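Local atomic coordinates of peptide synthetase NRPS type II-PCP (Streptomyces verticillus, PDB entry 4NEO), a protein that is a free-standing (type II) peptidyl carrier protein of nonribosomal peptide synthetase systems, belonging to the phosphopantetheine-attachment family of small helical carrier domains. Residues 32-35 with 36-40. Sequence-based numbering, arbitrary orientation.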
ATOM      1  N   ASP A  32      -3.139   4.454 -14.608  1.00 79.21           N
ATOM      2  CA  ASP A  32      -2.553   3.261 -15.196  0.70 80.09           C
ATOM      3  C   ASP A  32      -1.592   2.638 -14.203  1.00 75.63           C
ATOM      4  O   ASP A  32      -1.467   1.429 -14.123  1.00 77.58           O
ATOM      5  CB  ASP A  32      -1.847   3.599 -16.505  0.70 86.30           C
ATOM      6  CG  ASP A  32      -2.824   4.035 -17.599  0.70 92.34           C
ATOM      7  OD1 ASP A  32      -4.052   4.028 -17.354  0.70 91.04           O
ATOM      8  OD2 ASP A  32      -2.359   4.382 -18.703  0.70 98.10           O
ATOM      9  N   SER A  33      -0.915   3.489 -13.453  1.00 72.30           N
ATOM     10  CA  SER A  33      -0.062   3.027 -12.382  1.00 69.66           C
ATOM     11  C   SER A  33       0.294   4.178 -11.457  1.00 65.40           C
ATOM     12  O   SER A  33       0.071   5.366 -11.760  1.00 65.47           O
ATOM     13  CB  SER A  33       1.227   2.433 -12.912  1.00 70.86           C
ATOM     14  OG  SER A  33       1.941   3.451 -13.599  1.00 75.09           O
ATOM     15  N   VAL A  34       0.852   3.775 -10.328  1.00 61.05           N
ATOM     16  CA  VAL A  34       1.237   4.678  -9.273  1.00 63.18           C
ATOM     17  C   VAL A  34       2.673   4.291  -8.862  1.00 62.08           C
ATOM     18  O   VAL A  34       2.976   3.094  -8.666  1.00 64.14           O
ATOM     19  CB  VAL A  34       0.267   4.497  -8.105  1.00 61.64           C
ATOM     20  CG1 VAL A  34       0.909   4.903  -6.804  1.00 59.73           C
ATOM     21  CG2 VAL A  34      -1.003   5.298  -8.383  1.00 65.95           C
ATOM     22  N   GLY A  35       3.538   5.294  -8.750  1.00 57.77           N
ATOM     23  CA  GLY A  35       4.927   5.077  -8.267  1.00 63.48           C
ATOM     24  C   GLY A  35       5.017   4.786  -6.734  1.00 54.32           C
ATOM     25  O   GLY A  35       4.162   5.217  -5.969  1.00 54.20           O
ATOM     26  N   PRO A  36       6.052   4.054  -6.308  1.00 55.90           N
ATOM     27  CA  PRO A  36       6.195   3.674  -4.905  1.00 51.88           C
ATOM     28  C   PRO A  36       6.300   4.848  -3.895  1.00 51.27           C
ATOM     29  O   PRO A  36       5.935   4.659  -2.738  1.00 48.36           O
ATOM     30  CB  PRO A  36       7.456   2.803  -4.897  1.00 55.87           C
ATOM     31  CG  PRO A  36       8.237   3.192  -6.107  1.00 62.01           C
ATOM     32  CD  PRO A  36       7.302   3.858  -7.079  1.00 63.32           C
ATOM     33  N   HIS A  37       6.750   6.030  -4.334  1.00 49.45           N
ATOM     34  CA  HIS A  37       7.005   7.157  -3.437  1.00 54.92           C
ATOM     35  C   HIS A  37       6.133   8.353  -3.679  1.00 58.85           C
ATOM     36  O   HIS A  37       6.410   9.431  -3.126  1.00 57.28           O
ATOM     37  CB  HIS A  37       8.485   7.548  -3.479  1.00 55.62           C
ATOM     38  CG  HIS A  37       9.357   6.404  -3.165  1.00 52.41           C
ATOM     39  ND1 HIS A  37       9.361   5.817  -1.920  1.00 51.55           N
ATOM     40  CD2 HIS A  37      10.157   5.655  -3.945  1.00 55.68           C
ATOM     41  CE1 HIS A  37      10.144   4.750  -1.948  1.00 50.43           C
ATOM     42  NE2 HIS A  37      10.630   4.622  -3.165  1.00 55.79           N
ATOM     43  N   GLU A  38       5.044   8.167  -4.443  1.00 55.31           N
ATOM     44  CA  GLU A  38       4.134   9.286  -4.712  1.00 57.22           C
ATOM     45  C   GLU A  38       3.189   9.510  -3.567  1.00 53.50           C
ATOM     46  O   GLU A  38       2.591   8.568  -3.074  1.00 52.03           O
ATOM     47  CB  GLU A  38       3.343   9.021  -6.020  1.00 64.16           C
ATOM     48  CG  GLU A  38       4.199   9.029  -7.288  1.00 66.25           C
ATOM     49  CD  GLU A  38       3.348   9.003  -8.557  1.00 75.24           C
ATOM     50  OE1 GLU A  38       3.169  10.097  -9.150  1.00 73.71           O
ATOM     51  OE2 GLU A  38       2.840   7.898  -8.912  1.00 69.37           O
ATOM     52  N   ASP A  39       3.013  10.759  -3.143  1.00 53.30           N
ATOM     53  CA  ASP A  39       2.138  11.052  -1.982  1.00 54.44           C
ATOM     54  C   ASP A  39       0.639  10.876  -2.305  1.00 55.56           C
ATOM     55  O   ASP A  39       0.154  11.384  -3.322  1.00 55.75           O
ATOM     56  CB  ASP A  39       2.418  12.481  -1.427  1.00 63.57           C
ATOM     57  CG  ASP A  39       1.556  12.812  -0.216  1.00 70.11           C
ATOM     58  OD1 ASP A  39       1.964  12.492   0.919  1.00 78.34           O
ATOM     59  OD2 ASP A  39       0.427  13.319  -0.386  1.00 76.26           O
ATOM     60  N   PHE A  40      -0.093  10.217  -1.407  1.00 51.49           N
ATOM     61  CA  PHE A  40      -1.514   9.868  -1.551  1.00 53.91           C
ATOM     62  C   PHE A  40      -2.351  11.066  -1.949  1.00 59.93           C
ATOM     63  O   PHE A  40      -3.199  10.953  -2.815  1.00 60.46           O
ATOM     64  CB  PHE A  40      -2.055   9.336  -0.219  1.00 53.08           C
ATOM     65  CG  PHE A  40      -3.516   8.995  -0.224  1.00 53.33           C
ATOM     66  CD1 PHE A  40      -3.998   7.977  -1.019  1.00 53.57           C
ATOM     67  CD2 PHE A  40      -4.411   9.701   0.575  1.00 55.73           C
ATOM     68  CE1 PHE A  40      -5.343   7.662  -1.022  1.00 52.43           C
ATOM     69  CE2 PHE A  40      -5.748   9.382   0.578  1.00 57.11           C
ATOM     70  CZ  PHE A  40      -6.210   8.361  -0.216  1.00 54.90           C
TER
HETATM   71  O   HOH W   1       2.858   5.907  -3.668  1.00 44.87           O
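Glu38 reaches back over the turn it closes and takes the amide of Gly35 on its carboxylate: Gly35 N lies 2.7 Å from Glu38 OE2, and the N-H...O angle of 162° makes this a short, nearly straight hydrogen bond. OE2 is approached on its anti side, with the donor 20° out of the carboxylate plane. CG of Glu38 stands beside its own backbone N, anti to the carbonyl carbon (chi1 -67°), and the extended link beyond it carries the carboxylate to Gly35. The backbone bond of the turn, from Glu38 N to Gly35 O, is weak at 3.4 Å although nearly straight. The backbone angles at Pro36 and His37, the two corner residues, make Gly35 to Glu38 a type I beta turn; the proline ring restrains phi at Pro36 to a value that suits the first corner. A bridging water adds a second link, its oxygen donating to Gly35 O and to Glu38 O at 2.7 Å each, so that Gly35 O receives both the water and the weak amide bond.

The turn belongs to the long loop between helix 7-28 and helix 47-50, the first interhelical connection of the carrier-protein helical bundle. Its corner rests on helix 76-86, where Pro36 makes a backbone hydrogen bond with Ala77 and the side chains of Pro36 and His37 touch the same residue. Beside the Gly35 amide, the buried Val34 brings CG1 to 4.1 Å from OE2 of Glu38, a loose approach with the two side chains at a slant; Val34 and Glu38 both touch Leu43, while Val34 additionally meets Val76.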